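Local coordinates for selenium-binding protein (Sulfolobus tokodaii, PDB 2ECE) that is of unknown function but forms a beta-propeller and, like other members of its family, may bind selenium, at residues A[159-164]-A[209-214]; A[80-85]-A[93-98]; A[342-347]-A[361-366]. All blocks are in the same frame, centred on the assembly; numbering follows the deposited sequence.

In the fold
The seven sheets of the chain are the blades of a beta-propeller, and the three contacts lie well apart on it, with centres 31 to 33 Å from one another. Contact 3 belongs to the blades themselves: it pairs two neighbouring strands through backbone bonds, with valines on its buried face and a charged cluster on the other. Contacts 1 and 2 are made by loops. Contact 1, partly buried, fixes an interstrand loop of one blade to the helix 210-213 of the next through an asparagine. Contact 2, buried, closes a long loop within one blade by apolar touches and an arginine, and has no hydrogen bond between its segments.

Contact 1. Residues A[159-164]-A[209-214]; sequences EGEGPG and VPNTIE
Asn211 clasps the loop 159-164 through both its backbone and its side-chain amide. The shortest bond runs from Asn211 ND2 to Glu161 OE1, 2.6 Å and almost straight; the carboxylate oxygen lies in the amide plane, while the donor stands above the carboxylate plane, the two planes being turned 56° apart. Glu161 starts out pointing from the helix, and a bend at chi2 (-59°) folds its carboxylate back to this amide. The same nitrogen gives a longer bond to Glu159 O at 3.2 Å, so one amide group joins two loop residues. Asn211 N also donates to Gly160 O at 3.0 Å, occupying an N-H of the first helical turn. With an alanine in place of Glu161, the asparagine amide would probably lose its shortest acceptor and be held by Glu159 O alone among the loop's atoms. Gly160 suits its place because a beta carbon would collide with Asn211 OD1. Packing is modest: Pro210 CD rests 3.3 Å from Gly160 O, and Val209 CG1 lies against Glu161 C at 3.8 Å. Val209 occupies the N-cap position, and Pro210, which has no N-H to satisfy, fits the first turn well. Loop and helix each lie in the connection between the second and third strands of successive sheets, so the contact ties together equivalent interstrand connections of two consecutive beta-propeller blades.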
ATOM      1  N   GLU A 159      16.302 -17.028   3.203  1.00 32.08           N
ATOM      2  CA  GLU A 159      17.367 -17.002   2.197  1.00 33.08           C
ATOM      3  C   GLU A 159      17.113 -16.052   1.030  1.00 31.41           C
ATOM      4  O   GLU A 159      17.958 -15.907   0.150  1.00 29.96           O
ATOM      5  CB  GLU A 159      17.599 -18.395   1.612  1.00 36.60           C
ATOM      6  CG  GLU A 159      18.125 -19.440   2.575  1.00 41.26           C
ATOM      7  CD  GLU A 159      18.510 -20.724   1.853  1.00 44.78           C
ATOM      8  OE1 GLU A 159      18.052 -21.809   2.272  1.00 46.55           O
ATOM      9  OE2 GLU A 159      19.272 -20.646   0.860  1.00 46.87           O
ATOM     10  N   GLY A 160      15.951 -15.413   1.005  1.00 30.92           N
ATOM     11  CA  GLY A 160      15.661 -14.510  -0.093  1.00 28.06           C
ATOM     12  C   GLY A 160      14.897 -15.190  -1.215  1.00 27.56           C
ATOM     13  O   GLY A 160      14.594 -14.565  -2.232  1.00 27.29           O
ATOM     14  N   GLU A 161      14.607 -16.478  -1.049  1.00 27.28           N
ATOM     15  CA  GLU A 161      13.827 -17.219  -2.041  1.00 27.56           C
ATOM     16  C   GLU A 161      12.415 -17.330  -1.465  1.00 26.58           C
ATOM     17  O   GLU A 161      11.984 -16.445  -0.726  1.00 28.66           O
ATOM     18  CB  GLU A 161      14.428 -18.614  -2.279  1.00 27.80           C
ATOM     19  CG  GLU A 161      15.838 -18.583  -2.885  1.00 29.07           C
ATOM     20  CD  GLU A 161      15.892 -17.866  -4.226  1.00 30.53           C
ATOM     21  OE1 GLU A 161      16.945 -17.276  -4.552  1.00 30.74           O
ATOM     22  OE2 GLU A 161      14.887 -17.895  -4.965  1.00 32.70           O
ATOM     23  N   GLY A 162      11.698 -18.402  -1.790  1.00 25.24           N
ATOM     24  CA  GLY A 162      10.346 -18.570  -1.280  1.00 24.06           C
ATOM     25  C   GLY A 162      10.149 -19.904  -0.584  1.00 25.21           C
ATOM     26  O   GLY A 162      11.084 -20.698  -0.515  1.00 25.44           O
ATOM     27  N   PRO A 163       8.936 -20.206  -0.093  1.00 23.99           N
ATOM     28  CA  PRO A 163       7.734 -19.369  -0.149  1.00 23.51           C
ATOM     29  C   PRO A 163       7.800 -18.144   0.749  1.00 22.48           C
ATOM     30  O   PRO A 163       8.473 -18.143   1.773  1.00 22.40           O
ATOM     31  CB  PRO A 163       6.622 -20.316   0.306  1.00 23.88           C
ATOM     32  CG  PRO A 163       7.189 -21.697   0.052  1.00 25.31           C
ATOM     33  CD  PRO A 163       8.617 -21.525   0.476  1.00 24.26           C
ATOM     34  N   GLY A 164       7.107 -17.093   0.335  1.00 22.00           N
ATOM     35  CA  GLY A 164       7.021 -15.904   1.152  1.00 20.55           C
ATOM     36  C   GLY A 164       5.688 -16.133   1.827  1.00 19.57           C
ATOM     37  O   GLY A 164       5.085 -17.202   1.641  1.00 17.39           O
ATOM     38  N   VAL A 209      10.091 -12.938  -5.379  1.00 22.33           N
ATOM     39  CA  VAL A 209      10.887 -13.111  -4.166  1.00 21.76           C
ATOM     40  C   VAL A 209      11.974 -12.045  -4.075  1.00 22.53           C
ATOM     41  O   VAL A 209      12.303 -11.397  -5.069  1.00 23.41           O
ATOM     42  CB  VAL A 209      11.555 -14.508  -4.104  1.00 21.65           C
ATOM     43  CG1 VAL A 209      10.495 -15.596  -4.205  1.00 20.73           C
ATOM     44  CG2 VAL A 209      12.597 -14.645  -5.201  1.00 20.49           C
ATOM     45  N   PRO A 210      12.532 -11.837  -2.872  1.00 22.35           N
ATOM     46  CA  PRO A 210      13.586 -10.843  -2.646  1.00 24.24           C
ATOM     47  C   PRO A 210      14.739 -10.928  -3.637  1.00 25.71           C
ATOM     48  O   PRO A 210      15.142  -9.922  -4.223  1.00 25.93           O
ATOM     49  CB  PRO A 210      14.032 -11.144  -1.219  1.00 23.63           C
ATOM     50  CG  PRO A 210      12.738 -11.527  -0.572  1.00 23.36           C
ATOM     51  CD  PRO A 210      12.140 -12.470  -1.602  1.00 22.13           C
ATOM     52  N   ASN A 211      15.274 -12.129  -3.825  1.00 26.73           N
ATOM     53  CA  ASN A 211      16.393 -12.299  -4.739  1.00 28.07           C
ATOM     54  C   ASN A 211      16.070 -11.915  -6.179  1.00 27.98           C
ATOM     55  O   ASN A 211      16.970 -11.792  -7.007  1.00 28.92           O
ATOM     56  CB  ASN A 211      16.929 -13.735  -4.658  1.00 28.45           C
ATOM     57  CG  ASN A 211      17.581 -14.022  -3.318  1.00 29.65           C
ATOM     58  OD1 ASN A 211      18.008 -13.099  -2.626  1.00 29.98           O
ATOM     59  ND2 ASN A 211      17.669 -15.298  -2.946  1.00 30.87           N
ATOM     60  N   THR A 212      14.790 -11.708  -6.478  1.00 27.73           N
ATOM     61  CA  THR A 212      14.395 -11.304  -7.825  1.00 27.10           C
ATOM     62  C   THR A 212      14.265  -9.783  -7.948  1.00 27.20           C
ATOM     63  O   THR A 212      14.733  -9.185  -8.922  1.00 25.03           O
ATOM     64  CB  THR A 212      13.030 -11.912  -8.235  1.00 28.07           C
ATOM     65  OG1 THR A 212      13.148 -13.336  -8.370  1.00 29.36           O
ATOM     66  CG2 THR A 212      12.558 -11.309  -9.558  1.00 24.98           C
ATOM     67  N   ILE A 213      13.644  -9.161  -6.945  1.00 26.32           N
ATOM     68  CA  ILE A 213      13.385  -7.723  -6.970  1.00 26.26           C
ATOM     69  C   ILE A 213      14.405  -6.750  -6.378  1.00 26.37           C
ATOM     70  O   ILE A 213      14.546  -5.641  -6.885  1.00 26.27           O
ATOM     71  CB  ILE A 213      12.012  -7.409  -6.311  1.00 26.57           C
ATOM     72  CG1 ILE A 213      12.086  -7.615  -4.795  1.00 25.75           C
ATOM     73  CG2 ILE A 213      10.932  -8.314  -6.893  1.00 26.45           C
ATOM     74  CD1 ILE A 213      12.375  -6.339  -4.022  1.00 25.62           C
ATOM     75  N   GLU A 214      15.125  -7.145  -5.333  1.00 25.31           N
ATOM     76  CA  GLU A 214      16.057  -6.216  -4.697  1.00 27.61           C
ATOM     77  C   GLU A 214      17.078  -5.480  -5.575  1.00 28.75           C
ATOM     78  O   GLU A 214      17.343  -4.303  -5.337  1.00 27.61           O
ATOM     79  CB  GLU A 214      16.762  -6.900  -3.525  1.00 26.82           C
ATOM     80  CG  GLU A 214      15.783  -7.363  -2.450  1.00 27.34           C
ATOM     81  CD  GLU A 214      16.458  -7.798  -1.164  1.00 26.83           C
ATOM     82  OE1 GLU A 214      17.536  -8.428  -1.233  1.00 27.09           O
ATOM     83  OE2 GLU A 214      15.899  -7.527  -0.083  1.00 24.71           O
TER

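Contact 2. Residues A[80-85]-A[93-98]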
ATOM      1  N   ALA A  80      -3.614  -1.831  16.409  1.00 19.98           N
ATOM      2  CA  ALA A  80      -5.026  -2.176  16.530  1.00 20.00           C
ATOM      3  C   ALA A  80      -5.895  -1.159  15.813  1.00 19.56           C
ATOM      4  O   ALA A  80      -5.522   0.007  15.666  1.00 19.49           O
ATOM      5  CB  ALA A  80      -5.432  -2.256  18.011  1.00 17.01           C
ATOM      6  N   CYS A  81      -7.063  -1.605  15.370  1.00 19.57           N
ATOM      7  CA  CYS A  81      -7.966  -0.718  14.670  1.00 18.92           C
ATOM      8  C   CYS A  81      -9.428  -1.143  14.805  1.00 18.90           C
ATOM      9  O   CYS A  81      -9.768  -1.897  15.711  1.00 18.63           O
ATOM     10  CB  CYS A  81      -7.540  -0.618  13.206  1.00 19.65           C
ATOM     11  SG  CYS A  81      -7.383  -2.176  12.275  1.00 24.14           S
ATOM     12  N   SER A  82     -10.289  -0.662  13.910  1.00 18.35           N
ATOM     13  CA  SER A  82     -11.718  -0.978  13.980  1.00 19.35           C
ATOM     14  C   SER A  82     -12.056  -2.466  14.093  1.00 19.67           C
ATOM     15  O   SER A  82     -13.108  -2.833  14.628  1.00 17.49           O
ATOM     16  CB  SER A  82     -12.446  -0.371  12.777  1.00 18.09           C
ATOM     17  OG  SER A  82     -12.388   1.047  12.828  1.00 20.12           O
ATOM     18  N   SER A  83     -11.169  -3.318  13.592  1.00 19.00           N
ATOM     19  CA  SER A  83     -11.387  -4.759  13.643  1.00 20.42           C
ATOM     20  C   SER A  83     -11.521  -5.259  15.081  1.00 21.52           C
ATOM     21  O   SER A  83     -12.031  -6.354  15.308  1.00 23.02           O
ATOM     22  CB  SER A  83     -10.233  -5.488  12.956  1.00 19.11           C
ATOM     23  OG  SER A  83      -8.999  -5.188  13.598  1.00 19.91           O
ATOM     24  N   ALA A  84     -11.070  -4.455  16.045  1.00 21.61           N
ATOM     25  CA  ALA A  84     -11.146  -4.836  17.458  1.00 22.71           C
ATOM     26  C   ALA A  84     -12.588  -4.916  17.961  1.00 22.75           C
ATOM     27  O   ALA A  84     -12.858  -5.535  18.993  1.00 22.83           O
ATOM     28  CB  ALA A  84     -10.360  -3.846  18.316  1.00 21.50           C
ATOM     29  N   LEU A  85     -13.503  -4.277  17.239  1.00 22.04           N
ATOM     30  CA  LEU A  85     -14.909  -4.285  17.614  1.00 22.79           C
ATOM     31  C   LEU A  85     -15.598  -5.556  17.122  1.00 24.82           C
ATOM     32  O   LEU A  85     -16.785  -5.767  17.373  1.00 24.79           O
ATOM     33  CB  LEU A  85     -15.613  -3.051  17.049  1.00 22.36           C
ATOM     34  CG  LEU A  85     -15.141  -1.708  17.622  1.00 21.88           C
ATOM     35  CD1 LEU A  85     -15.866  -0.571  16.923  1.00 22.76           C
ATOM     36  CD2 LEU A  85     -15.405  -1.660  19.124  1.00 23.47           C
ATOM     37  N   ILE A  93      -7.067  -3.364  23.752  1.00 37.27           N
ATOM     38  CA  ILE A  93      -6.064  -2.941  22.787  1.00 34.40           C
ATOM     39  C   ILE A  93      -6.579  -1.609  22.261  1.00 32.94           C
ATOM     40  O   ILE A  93      -7.784  -1.399  22.180  1.00 33.31           O
ATOM     41  CB  ILE A  93      -5.877  -3.947  21.621  1.00 34.40           C
ATOM     42  CG1 ILE A  93      -7.213  -4.255  20.946  1.00 35.37           C
ATOM     43  CG2 ILE A  93      -5.209  -5.208  22.137  1.00 34.99           C
ATOM     44  CD1 ILE A  93      -7.079  -5.176  19.738  1.00 34.89           C
ATOM     45  N   GLU A  94      -5.671  -0.699  21.938  1.00 31.92           N
ATOM     46  CA  GLU A  94      -6.060   0.613  21.443  1.00 31.09           C
ATOM     47  C   GLU A  94      -5.202   0.988  20.242  1.00 28.71           C
ATOM     48  O   GLU A  94      -4.099   0.468  20.087  1.00 27.53           O
ATOM     49  CB  GLU A  94      -5.897   1.655  22.561  1.00 33.21           C
ATOM     50  CG  GLU A  94      -4.479   1.769  23.118  1.00 37.65           C
ATOM     51  CD  GLU A  94      -4.373   2.721  24.307  1.00 39.46           C
ATOM     52  OE1 GLU A  94      -5.239   3.613  24.442  1.00 41.79           O
ATOM     53  OE2 GLU A  94      -3.416   2.588  25.098  1.00 38.99           O
ATOM     54  N   ARG A  95      -5.713   1.867  19.381  1.00 27.42           N
ATOM     55  CA  ARG A  95      -4.945   2.307  18.217  1.00 26.11           C
ATOM     56  C   ARG A  95      -3.879   3.218  18.802  1.00 25.96           C
ATOM     57  O   ARG A  95      -4.100   4.421  18.979  1.00 25.53           O
ATOM     58  CB  ARG A  95      -5.823   3.100  17.248  1.00 24.95           C
ATOM     59  CG  ARG A  95      -5.150   3.410  15.922  1.00 23.86           C
ATOM     60  CD  ARG A  95      -5.885   4.511  15.180  1.00 23.19           C
ATOM     61  NE  ARG A  95      -7.269   4.176  14.848  1.00 23.50           N
ATOM     62  CZ  ARG A  95      -7.644   3.455  13.795  1.00 23.45           C
ATOM     63  NH1 ARG A  95      -6.739   2.971  12.951  1.00 21.83           N
ATOM     64  NH2 ARG A  95      -8.934   3.235  13.575  1.00 20.62           N
ATOM     65  N   ARG A  96      -2.718   2.647  19.091  1.00 23.81           N
ATOM     66  CA  ARG A  96      -1.660   3.413  19.722  1.00 23.92           C
ATOM     67  C   ARG A  96      -0.289   3.343  19.068  1.00 21.84           C
ATOM     68  O   ARG A  96       0.423   4.346  19.000  1.00 21.72           O
ATOM     69  CB  ARG A  96      -1.547   2.966  21.181  1.00 24.54           C
ATOM     70  CG  ARG A  96      -0.395   3.571  21.928  1.00 27.03           C
ATOM     71  CD  ARG A  96      -0.497   3.283  23.407  1.00 28.11           C
ATOM     72  NE  ARG A  96       0.568   3.973  24.122  1.00 32.31           N
ATOM     73  CZ  ARG A  96       0.687   4.007  25.442  1.00 35.29           C
ATOM     74  NH1 ARG A  96      -0.200   3.383  26.210  1.00 36.77           N
ATOM     75  NH2 ARG A  96       1.689   4.679  25.995  1.00 37.62           N
ATOM     76  N   PHE A  97       0.081   2.167  18.576  1.00 19.81           N
ATOM     77  CA  PHE A  97       1.399   2.003  17.985  1.00 19.83           C
ATOM     78  C   PHE A  97       1.458   1.816  16.484  1.00 18.88           C
ATOM     79  O   PHE A  97       0.633   1.112  15.899  1.00 19.04           O
ATOM     80  CB  PHE A  97       2.103   0.808  18.627  1.00 19.07           C
ATOM     81  CG  PHE A  97       2.064   0.812  20.126  1.00 19.54           C
ATOM     82  CD1 PHE A  97       1.008   0.222  20.809  1.00 19.52           C
ATOM     83  CD2 PHE A  97       3.092   1.402  20.855  1.00 19.52           C
ATOM     84  CE1 PHE A  97       0.976   0.216  22.202  1.00 20.30           C
ATOM     85  CE2 PHE A  97       3.070   1.405  22.248  1.00 19.33           C
ATOM     86  CZ  PHE A  97       2.009   0.808  22.922  1.00 20.54           C
ATOM     87  N   LEU A  98       2.446   2.450  15.866  1.00 17.65           N
ATOM     88  CA  LEU A  98       2.664   2.274  14.441  1.00 19.25           C
ATOM     89  C   LEU A  98       3.615   1.080  14.396  1.00 18.62           C
ATOM     90  O   LEU A  98       4.612   1.047  15.128  1.00 18.72           O
ATOM     91  CB  LEU A  98       3.346   3.500  13.818  1.00 17.97           C
ATOM     92  CG  LEU A  98       2.541   4.803  13.748  1.00 18.77           C
ATOM     93  CD1 LEU A  98       3.411   5.901  13.124  1.00 18.97           C
ATOM     94  CD2 LEU A  98       1.278   4.589  12.916  1.00 17.27           C
TER
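Ala80 and Arg95 bring the two backbones to 4.8 Å between their CA atoms, yet no hydrogen bond crosses between the segments, and Arg95 CA makes just a CA-H...O contact with Ala80 O. That carbonyl is buried without a polar partner, and the aliphatic part of Arg95 lies on it, CG at 3.4 Å. Beside it, Ile93 CD1 touches two small methyls, Ala80 CB and Ala84 CB, each at 3.8 Å. Chi1 of 54° sets CG1 between the backbone N and the carbonyl carbon, and an extended chi2 then carries CD1 to both alanines. Ala80 suits this spot because its methyl also faces Glu94 O at 3.7 Å, where a longer side chain would meet the neighbouring backbone. The contact lies in the connection between strands 77-78 and 97-101, the first two strands of one propeller blade, with the second segment running into the latter, and the chain turns through a short 3-10 segment at 82-85. Cys81 links this loop by a disulfide to Cys145, at the end of a strand of the following blade. Its CB meets Arg95 NH1 at 3.7 Å, while Cys81 CA stands over one face of the guanidinium, toward its rim. The arginine reaches there by leaving the backbone with CG opposite its own N and then bending at chi3 (-61°). Its charge is answered from the chain's far end by Asp457, which forms a salt bridge with NH2, and Thr11 O accepts from the same nitrogen. Ser82 OG is hydrogen-bonded to Tyr13 N and to that same aspartate.

Contact 3. Residues A[342-347]-A[361-366]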
ATOM      1  N   ILE A 342       3.089   6.694 -16.502  1.00 24.43           N
ATOM      2  CA  ILE A 342       2.581   7.846 -17.230  1.00 24.34           C
ATOM      3  C   ILE A 342       2.544   9.133 -16.399  1.00 25.52           C
ATOM      4  O   ILE A 342       2.875  10.210 -16.906  1.00 25.84           O
ATOM      5  CB  ILE A 342       1.184   7.525 -17.804  1.00 24.19           C
ATOM      6  CG1 ILE A 342       1.352   6.592 -19.008  1.00 23.58           C
ATOM      7  CG2 ILE A 342       0.448   8.812 -18.173  1.00 25.15           C
ATOM      8  CD1 ILE A 342       0.093   5.900 -19.440  1.00 26.54           C
ATOM      9  N   GLY A 343       2.151   9.025 -15.130  1.00 24.98           N
ATOM     10  CA  GLY A 343       2.100  10.192 -14.262  1.00 24.99           C
ATOM     11  C   GLY A 343       0.705  10.712 -13.959  1.00 25.91           C
ATOM     12  O   GLY A 343       0.400  11.882 -14.207  1.00 26.62           O
ATOM     13  N   GLU A 344      -0.148   9.858 -13.399  1.00 26.50           N
ATOM     14  CA  GLU A 344      -1.512  10.275 -13.088  1.00 25.91           C
ATOM     15  C   GLU A 344      -2.102   9.596 -11.854  1.00 26.12           C
ATOM     16  O   GLU A 344      -1.584   8.592 -11.357  1.00 23.10           O
ATOM     17  CB  GLU A 344      -2.455   9.957 -14.260  1.00 26.77           C
ATOM     18  CG  GLU A 344      -2.088  10.529 -15.628  1.00 28.31           C
ATOM     19  CD  GLU A 344      -3.034  10.041 -16.729  1.00 30.30           C
ATOM     20  OE1 GLU A 344      -3.927   9.217 -16.429  1.00 31.66           O
ATOM     21  OE2 GLU A 344      -2.885  10.470 -17.892  1.00 29.22           O
ATOM     22  N   VAL A 345      -3.188  10.184 -11.368  1.00 24.55           N
ATOM     23  CA  VAL A 345      -3.970   9.629 -10.280  1.00 23.34           C
ATOM     24  C   VAL A 345      -5.348   9.743 -10.909  1.00 23.98           C
ATOM     25  O   VAL A 345      -5.716  10.813 -11.410  1.00 23.85           O
ATOM     26  CB  VAL A 345      -3.956  10.473  -8.986  1.00 22.71           C
ATOM     27  CG1 VAL A 345      -4.940   9.871  -7.992  1.00 21.28           C
ATOM     28  CG2 VAL A 345      -2.565  10.490  -8.365  1.00 20.68           C
ATOM     29  N   ARG A 346      -6.086   8.640 -10.928  1.00 24.88           N
ATOM     30  CA  ARG A 346      -7.420   8.624 -11.504  1.00 24.97           C
ATOM     31  C   ARG A 346      -8.449   8.238 -10.454  1.00 27.50           C
ATOM     32  O   ARG A 346      -8.123   7.594  -9.447  1.00 26.29           O
ATOM     33  CB  ARG A 346      -7.494   7.621 -12.658  1.00 25.04           C
ATOM     34  CG  ARG A 346      -6.573   7.925 -13.823  1.00 24.61           C
ATOM     35  CD  ARG A 346      -6.794   6.931 -14.952  1.00 25.35           C
ATOM     36  NE  ARG A 346      -5.970   7.236 -16.117  1.00 24.85           N
ATOM     37  CZ  ARG A 346      -6.126   6.677 -17.312  1.00 23.96           C
ATOM     38  NH1 ARG A 346      -7.077   5.775 -17.511  1.00 22.85           N
ATOM     39  NH2 ARG A 346      -5.331   7.027 -18.311  1.00 25.69           N
ATOM     40  N   GLN A 347      -9.692   8.638 -10.701  1.00 26.96           N
ATOM     41  CA  GLN A 347     -10.809   8.331  -9.825  1.00 26.61           C
ATOM     42  C   GLN A 347     -11.855   7.619 -10.673  1.00 27.91           C
ATOM     43  O   GLN A 347     -12.314   8.156 -11.679  1.00 29.87           O
ATOM     44  CB  GLN A 347     -11.416   9.612  -9.247  1.00 24.77           C
ATOM     45  CG  GLN A 347     -12.704   9.377  -8.468  1.00 23.36           C
ATOM     46  CD  GLN A 347     -13.480  10.657  -8.215  1.00 25.11           C
ATOM     47  OE1 GLN A 347     -13.668  11.073  -7.068  1.00 27.08           O
ATOM     48  NE2 GLN A 347     -13.931  11.291  -9.286  1.00 25.01           N
ATOM     49  N   LYS A 361      -9.223  12.762 -13.183  1.00 31.88           N
ATOM     50  CA  LYS A 361      -7.842  12.488 -13.575  1.00 31.77           C
ATOM     51  C   LYS A 361      -6.947  13.717 -13.424  1.00 31.83           C
ATOM     52  O   LYS A 361      -7.268  14.791 -13.932  1.00 31.62           O
ATOM     53  CB  LYS A 361      -7.797  12.021 -15.032  1.00 31.28           C
ATOM     54  CG  LYS A 361      -6.387  11.802 -15.571  1.00 33.23           C
ATOM     55  CD  LYS A 361      -6.345  11.709 -17.095  1.00 30.72           C
ATOM     56  CE  LYS A 361      -7.149  10.541 -17.641  1.00 32.14           C
ATOM     57  NZ  LYS A 361      -7.046  10.466 -19.123  1.00 28.96           N
ATOM     58  N   VAL A 362      -5.832  13.564 -12.715  1.00 30.49           N
ATOM     59  CA  VAL A 362      -4.888  14.662 -12.555  1.00 29.22           C
ATOM     60  C   VAL A 362      -3.516  14.182 -13.019  1.00 29.43           C
ATOM     61  O   VAL A 362      -3.221  12.984 -12.980  1.00 28.61           O
ATOM     62  CB  VAL A 362      -4.794  15.153 -11.086  1.00 29.11           C
ATOM     63  CG1 VAL A 362      -6.124  15.744 -10.652  1.00 27.43           C
ATOM     64  CG2 VAL A 362      -4.381  14.009 -10.172  1.00 26.39           C
ATOM     65  N   LYS A 363      -2.688  15.115 -13.477  1.00 29.06           N
ATOM     66  CA  LYS A 363      -1.349  14.783 -13.954  1.00 29.11           C
ATOM     67  C   LYS A 363      -0.296  15.278 -12.975  1.00 27.00           C
ATOM     68  O   LYS A 363      -0.302  16.441 -12.580  1.00 25.51           O
ATOM     69  CB  LYS A 363      -1.090  15.415 -15.327  1.00 31.24           C
ATOM     70  CG  LYS A 363      -2.140  15.117 -16.381  1.00 35.26           C
ATOM     71  CD  LYS A 363      -1.763  15.786 -17.696  1.00 37.51           C
ATOM     72  CE  LYS A 363      -2.959  15.939 -18.611  1.00 39.80           C
ATOM     73  NZ  LYS A 363      -3.593  14.630 -18.915  1.00 43.58           N
ATOM     74  N   LEU A 364       0.611  14.388 -12.593  1.00 27.13           N
ATOM     75  CA  LEU A 364       1.677  14.721 -11.658  1.00 26.89           C
ATOM     76  C   LEU A 364       2.932  13.966 -12.086  1.00 27.70           C
ATOM     77  O   LEU A 364       2.915  12.735 -12.179  1.00 28.47           O
ATOM     78  CB  LEU A 364       1.283  14.304 -10.236  1.00 25.47           C
ATOM     79  CG  LEU A 364       0.083  14.974  -9.560  1.00 27.02           C
ATOM     80  CD1 LEU A 364      -0.345  14.153  -8.345  1.00 25.99           C
ATOM     81  CD2 LEU A 364       0.448  16.402  -9.147  1.00 25.41           C
ATOM     82  N   GLY A 365       4.012  14.700 -12.349  1.00 27.59           N
ATOM     83  CA  GLY A 365       5.258  14.076 -12.772  1.00 27.28           C
ATOM     84  C   GLY A 365       5.052  13.090 -13.909  1.00 27.90           C
ATOM     85  O   GLY A 365       4.353  13.390 -14.876  1.00 28.30           O
ATOM     86  N   GLY A 366       5.665  11.913 -13.803  1.00 28.17           N
ATOM     87  CA  GLY A 366       5.506  10.896 -14.828  1.00 28.64           C
ATOM     88  C   GLY A 366       6.490  10.977 -15.980  1.00 30.63           C
ATOM     89  O   GLY A 366       6.915  12.063 -16.382  1.00 30.86           O
TER
HETATM   90  O   HOH W   1      -4.262   9.878 -19.971  1.00 37.12           O
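Lys361 lays its methylenes against the carboxylate of Glu344, CD coming to 3.5 Å from OE1, and continues alongside Arg346 with CE over one guanidinium face. CG of the lysine is anti to the backbone N, a bend at chi3 (-62°) brings CE to that face, and the extended last torsion leaves NZ 4.3 Å from Glu344 OE1, beyond a salt bridge; one water instead joins NZ to Glu344 OE2. Arg346 approaches the glutamate side-on with an extended chain, its NE and NH2 both bonded to OE1, NE at 2.9 Å. OE1 lies in the guanidinium plane, at its edge; NE meets it nearly along the C-O axis and NH2 from the syn side, and these two bonds limit how the guanidinium can turn. Glu344 OE2 is also bonded by His369, so the carboxylate is gripped at both oxygens, and the cationic neighbours would probably favour its charged form. On the other face Val345 CB meets Val362 CG2 at 3.8 Å, branched side chains well suited to a strand and to a buried apolar layer. Their backbones exchange two bonds as an antiparallel hydrogen-bonded pair, Val362 N to Val345 O at 3.0 Å being the straighter. Beyond the pairing, Gly343 CA and Gly366 CA approach to 3.5 Å, a closeness only glycines permit here. Gly343 and Glu344 together face Leu339 of the adjoining strand as a G1 beta bulge. The hairpin 344-349 and 357-363 thus has strand 334-339 on one side, while its valines and Leu364 pack on strands 417-423 and 429-438 of the next blade.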